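Local coordinates for protein peptide methionine sulfoxide reductase msrA/msrB (Neisseria gonorrhoeae, PDB 2H30) that probably passes electrons from DsbD through its thioredoxin-like domain to the methionine sulfoxide reductase domains that repair oxidised methionine, at residues L74-D88 with L103-Q115. The protein carries 2 engineered substitutions. Residues are numbered along the deposited sequence; the frame is centred on the assembly and turned at random.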
loop_
_atom_site.group_PDB
_atom_site.type_symbol
_atom_site.label_atom_id
_atom_site.label_comp_id
_atom_site.label_asym_id
_atom_site.label_seq_id
_atom_site.Cartn_x
_atom_site.Cartn_y
_atom_site.Cartn_z
ATOM N N LEU A 74 0.367 4.776 6.415
ATOM C CA LEU A 74 -0.440 3.915 5.536
ATOM C C LEU A 74 -0.344 4.463 4.124
ATOM O O LEU A 74 -0.655 5.642 3.839
ATOM C CB LEU A 74 -1.889 3.962 5.992
ATOM C CG LEU A 74 -2.333 2.714 6.655
ATOM C CD1 LEU A 74 -3.755 2.922 7.158
ATOM C CD2 LEU A 74 -2.370 1.573 5.680
ATOM N N ILE A 75 0.178 3.607 3.247
ATOM C CA ILE A 75 0.267 3.989 1.842
ATOM C C ILE A 75 -0.199 2.869 0.923
ATOM O O ILE A 75 -0.322 1.720 1.360
ATOM C CB ILE A 75 1.685 4.434 1.472
ATOM C CG1 ILE A 75 2.604 3.260 1.589
ATOM C CG2 ILE A 75 2.154 5.627 2.371
ATOM C CD1 ILE A 75 3.938 3.512 0.931
ATOM N N THR A 76 -0.487 3.214 -0.322
ATOM C CA THR A 76 -0.829 2.161 -1.288
ATOM C C THR A 76 0.142 2.285 -2.465
ATOM O O THR A 76 0.690 3.374 -2.691
ATOM C CB THR A 76 -2.293 2.237 -1.792
ATOM O OG1 THR A 76 -2.423 3.278 -2.772
ATOM C CG2 THR A 76 -3.231 2.481 -0.569
ATOM N N VAL A 77 0.317 1.187 -3.179
ATOM C CA VAL A 77 1.195 1.148 -4.347
ATOM C C VAL A 77 0.433 0.552 -5.526
ATOM O O VAL A 77 -0.066 -0.569 -5.444
ATOM C CB VAL A 77 2.385 0.290 -4.090
ATOM C CG1 VAL A 77 3.228 0.122 -5.396
ATOM C CG2 VAL A 77 3.261 0.944 -2.986
ATOM N N ALA A 78 0.413 1.327 -6.617
ATOM C CA ALA A 78 -0.020 0.810 -7.929
ATOM C C ALA A 78 1.233 0.763 -8.784
ATOM O O ALA A 78 2.147 1.534 -8.553
ATOM C CB ALA A 78 -1.050 1.677 -8.580
ATOM N N SER A 79 1.245 -0.161 -9.740
ATOM C CA SER A 79 2.498 -0.498 -10.475
ATOM C C SER A 79 2.257 -0.424 -11.969
ATOM O O SER A 79 2.031 -1.457 -12.603
ATOM C CB SER A 79 3.020 -1.873 -10.028
ATOM O OG SER A 79 3.337 -1.877 -8.635
ATOM N N PRO A 80 2.279 0.793 -12.525
ATOM C CA PRO A 80 2.007 0.927 -13.980
ATOM C C PRO A 80 2.878 0.005 -14.831
ATOM O O PRO A 80 4.075 -0.140 -14.590
ATOM C CB PRO A 80 2.324 2.405 -14.256
ATOM C CG PRO A 80 1.955 3.123 -12.947
ATOM C CD PRO A 80 2.478 2.103 -11.889
ATOM N N GLY A 81 2.253 -0.666 -15.794
ATOM C CA GLY A 81 3.033 -1.524 -16.676
ATOM C C GLY A 81 3.402 -2.881 -16.166
ATOM O O GLY A 81 4.027 -3.657 -16.875
ATOM N N PHE A 82 2.977 -3.227 -14.949
ATOM C CA PHE A 82 3.297 -4.480 -14.330
ATOM C C PHE A 82 1.999 -5.257 -14.150
ATOM O O PHE A 82 0.965 -4.655 -13.763
ATOM C CB PHE A 82 3.917 -4.190 -12.942
ATOM C CG PHE A 82 4.211 -5.404 -12.158
ATOM C CD1 PHE A 82 5.191 -6.326 -12.590
ATOM C CD2 PHE A 82 3.584 -5.631 -10.929
ATOM C CE1 PHE A 82 5.499 -7.443 -11.797
ATOM C CE2 PHE A 82 3.869 -6.744 -10.160
ATOM C CZ PHE A 82 4.831 -7.693 -10.577
ATOM N N LEU A 83 2.021 -6.562 -14.435
ATOM C CA LEU A 83 0.846 -7.422 -14.352
ATOM C C LEU A 83 -0.375 -6.792 -15.046
ATOM O O LEU A 83 -1.520 -6.787 -14.487
ATOM C CB LEU A 83 0.510 -7.790 -12.901
ATOM C CG LEU A 83 1.587 -8.543 -12.111
ATOM C CD1 LEU A 83 1.208 -8.745 -10.621
ATOM C CD2 LEU A 83 1.876 -9.912 -12.728
ATOM N N HIS A 84 -0.139 -6.242 -16.238
ATOM C CA HIS A 84 -1.184 -5.670 -17.106
ATOM C C HIS A 84 -1.869 -4.438 -16.548
ATOM O O HIS A 84 -2.927 -4.005 -17.057
ATOM C CB HIS A 84 -2.216 -6.721 -17.558
ATOM C CG HIS A 84 -1.588 -7.894 -18.244
ATOM N ND1 HIS A 84 -1.000 -7.797 -19.489
ATOM C CD2 HIS A 84 -1.409 -9.175 -17.836
ATOM C CE1 HIS A 84 -0.503 -8.974 -19.828
ATOM N NE2 HIS A 84 -0.728 -9.824 -18.839
ATOM N N GLU A 85 -1.236 -3.831 -15.521
ATOM C CA GLU A 85 -1.694 -2.515 -15.122
ATOM C C GLU A 85 -1.487 -1.519 -16.259
ATOM O O GLU A 85 -0.525 -1.685 -17.091
ATOM C CB GLU A 85 -0.921 -2.065 -13.840
ATOM C CG GLU A 85 -1.278 -0.678 -13.359
ATOM C CD GLU A 85 -2.744 -0.577 -12.964
ATOM O OE1 GLU A 85 -3.579 -0.218 -13.848
ATOM O OE2 GLU A 85 -3.047 -0.877 -11.800
ATOM N N LYS A 86 -2.356 -0.514 -16.318
ATOM C CA LYS A 86 -2.220 0.600 -17.249
ATOM C C LYS A 86 -0.810 1.151 -17.235
ATOM O O LYS A 86 -0.162 1.199 -16.196
ATOM C CB LYS A 86 -3.194 1.716 -16.869
ATOM C CG LYS A 86 -4.694 1.237 -17.027
ATOM C CD LYS A 86 -5.645 2.274 -16.448
ATOM C CE LYS A 86 -7.085 1.752 -16.338
ATOM N NZ LYS A 86 -7.646 1.515 -17.703
ATOM N N LYS A 87 -0.299 1.520 -18.420
ATOM C CA LYS A 87 1.042 2.096 -18.490
ATOM C C LYS A 87 1.197 3.420 -17.765
ATOM O O LYS A 87 0.225 4.145 -17.466
ATOM C CB LYS A 87 1.424 2.253 -19.991
ATOM C CG LYS A 87 1.516 0.916 -20.618
ATOM C CD LYS A 87 2.049 0.853 -22.057
ATOM C CE LYS A 87 2.636 -0.569 -22.297
ATOM N NZ LYS A 87 2.315 -1.502 -21.134
ATOM N N ASP A 88 2.451 3.779 -17.484
ATOM C CA ASP A 88 2.741 5.061 -16.895
ATOM C C ASP A 88 2.113 6.188 -17.708
ATOM O O ASP A 88 2.137 6.131 -18.952
ATOM C CB ASP A 88 4.247 5.276 -16.822
ATOM C CG ASP A 88 4.605 6.415 -15.888
ATOM O OD1 ASP A 88 4.022 6.496 -14.775
ATOM O OD2 ASP A 88 5.477 7.233 -16.263
ATOM N N LEU A 103 -6.025 9.387 0.156
ATOM C CA LEU A 103 -5.322 8.127 0.042
ATOM C C LEU A 103 -3.982 8.249 -0.712
ATOM O O LEU A 103 -3.986 8.608 -1.896
ATOM C CB LEU A 103 -6.220 7.186 -0.792
ATOM C CG LEU A 103 -5.661 5.723 -0.850
ATOM C CD1 LEU A 103 -5.584 5.070 0.514
ATOM C CD2 LEU A 103 -6.560 4.963 -1.792
ATOM N N PRO A 104 -2.853 7.930 -0.062
ATOM C CA PRO A 104 -1.610 7.974 -0.825
ATOM C C PRO A 104 -1.476 6.843 -1.817
ATOM O O PRO A 104 -1.730 5.676 -1.440
ATOM C CB PRO A 104 -0.518 7.893 0.258
ATOM C CG PRO A 104 -1.250 8.167 1.564
ATOM C CD PRO A 104 -2.653 7.645 1.365
ATOM N N VAL A 105 -1.216 7.198 -3.081
ATOM C CA VAL A 105 -1.020 6.197 -4.091
ATOM C C VAL A 105 0.355 6.385 -4.707
ATOM O O VAL A 105 0.514 7.267 -5.597
ATOM C CB VAL A 105 -2.102 6.204 -5.181
ATOM C CG1 VAL A 105 -1.786 5.094 -6.181
ATOM C CG2 VAL A 105 -3.533 6.012 -4.552
ATOM N N VAL A 106 1.298 5.539 -4.324
ATOM C CA VAL A 106 2.629 5.586 -4.959
ATOM C C VAL A 106 2.505 4.884 -6.295
ATOM O O VAL A 106 1.894 3.831 -6.399
ATOM C CB VAL A 106 3.632 4.868 -4.075
ATOM C CG1 VAL A 106 5.032 4.683 -4.790
ATOM C CG2 VAL A 106 3.789 5.565 -2.754
ATOM N N THR A 107 3.160 5.419 -7.328
ATOM C CA THR A 107 3.151 4.804 -8.638
ATOM C C THR A 107 4.548 4.224 -8.891
ATOM O O THR A 107 5.534 4.990 -9.017
ATOM C CB THR A 107 2.697 5.793 -9.733
ATOM O OG1 THR A 107 3.447 7.027 -9.690
ATOM C CG2 THR A 107 1.251 6.106 -9.590
ATOM N N ASP A 108 4.634 2.915 -8.951
ATOM C CA ASP A 108 5.918 2.204 -9.107
ATOM C C ASP A 108 5.946 1.679 -10.532
ATOM O O ASP A 108 5.450 0.612 -10.830
ATOM C CB ASP A 108 5.948 1.039 -8.120
ATOM C CG ASP A 108 7.253 0.267 -8.128
ATOM O OD1 ASP A 108 8.061 0.428 -9.092
ATOM O OD2 ASP A 108 7.447 -0.522 -7.179
ATOM N N ASN A 109 6.569 2.475 -11.433
ATOM C CA ASN A 109 6.546 2.102 -12.841
ATOM C C ASN A 109 7.305 0.800 -13.011
ATOM O O ASN A 109 8.505 0.733 -12.604
ATOM C CB ASN A 109 7.184 3.252 -13.641
ATOM C CG ASN A 109 6.998 3.093 -15.164
ATOM O OD1 ASN A 109 7.678 3.782 -15.944
ATOM N ND2 ASN A 109 6.124 2.210 -15.589
ATOM N N GLY A 110 6.634 -0.222 -13.551
ATOM C CA GLY A 110 7.222 -1.561 -13.724
ATOM C C GLY A 110 7.196 -2.470 -12.499
ATOM O O GLY A 110 7.595 -3.643 -12.539
ATOM N N GLY A 111 6.657 -1.954 -11.394
ATOM C CA GLY A 111 6.456 -2.844 -10.243
ATOM C C GLY A 111 7.736 -3.340 -9.562
ATOM O O GLY A 111 7.819 -4.514 -9.175
ATOM N N THR A 112 8.707 -2.434 -9.391
ATOM C CA THR A 112 9.972 -2.820 -8.742
ATOM C C THR A 112 9.767 -3.411 -7.345
ATOM O O THR A 112 10.261 -4.493 -7.021
ATOM C CB THR A 112 10.866 -1.614 -8.616
ATOM O OG1 THR A 112 11.237 -1.254 -9.967
ATOM C CG2 THR A 112 12.139 -1.992 -7.852
ATOM N N ILE A 113 8.953 -2.734 -6.534
ATOM C CA ILE A 113 8.842 -3.175 -5.142
ATOM C C ILE A 113 8.031 -4.473 -5.100
ATOM O O ILE A 113 8.402 -5.422 -4.402
ATOM C CB ILE A 113 8.164 -2.112 -4.308
ATOM C CG1 ILE A 113 9.010 -0.837 -4.340
ATOM C CG2 ILE A 113 7.835 -2.681 -2.878
ATOM C CD1 ILE A 113 8.306 0.301 -3.790
ATOM N N ALA A 114 6.945 -4.544 -5.882
ATOM C CA ALA A 114 6.168 -5.758 -5.913
ATOM C C ALA A 114 7.041 -6.962 -6.328
ATOM O O ALA A 114 6.962 -8.037 -5.761
ATOM C CB ALA A 114 4.937 -5.575 -6.858
ATOM N N GLN A 115 7.870 -6.767 -7.351
ATOM C CA GLN A 115 8.769 -7.844 -7.760
ATOM C C GLN A 115 9.767 -8.204 -6.647
ATOM O O GLN A 115 9.966 -9.398 -6.388
ATOM C CB GLN A 115 9.521 -7.434 -9.026
ATOM C CG GLN A 115 8.591 -7.409 -10.217
ATOM C CD GLN A 115 9.353 -7.024 -11.450
ATOM O OE1 GLN A 115 10.300 -7.716 -11.821
ATOM N NE2 GLN A 115 9.029 -5.890 -12.033
HETATM O O HOH W 1 5.482 -2.272 -6.909
HETATM O O HOH W 2 4.517 2.012 -17.807
#
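Ile-75 lays its CG2 against CB of Pro-104, 4.1 Å away, where two parallel strands of a thioredoxin-fold beta-alpha-beta unit begin to pair. Thr-76 then grips the carbonyl of Pro-104 twice: its N comes from above the carbonyl plane, while OG1, set between backbone N and carbonyl carbon (chi1 78°), lies 2.8 Å from Pro-104 O on an in-plane lone pair. OG1 also bonds to Trp-46. On the opposite sheet face Val-77 and Val-106 run side by side, and the ladder continues from Ala-78 N to Val-106 O (2.9 Å) and from Asp-108 N to Ala-78 O. Beyond the strands, a water bridges Ser-79 OG, Asp-108 OD2 and Ala-114 N. Pro-80 O accepts Gly-110 N at 2.8 Å and, more loosely, Asn-109 ND2 from well above its plane. Phe-82 reaches helix 112-116, with CE2 3.7 Å from Ala-114 CB and its ring within 7° of parallel to the amide of Gln-115. Further on, the Asp-88 carboxylate stacks on the Asn-109 amide, while OD1 bonds to Gln-92. Asp-108 also accepts Thr-112 N at OD1, from above the carboxylate plane, and Ile-113 N on the syn lone pair of OD2, so one carboxylate both takes up the helix's first N-H groups and, through water, ties it to the Ser-79 turn.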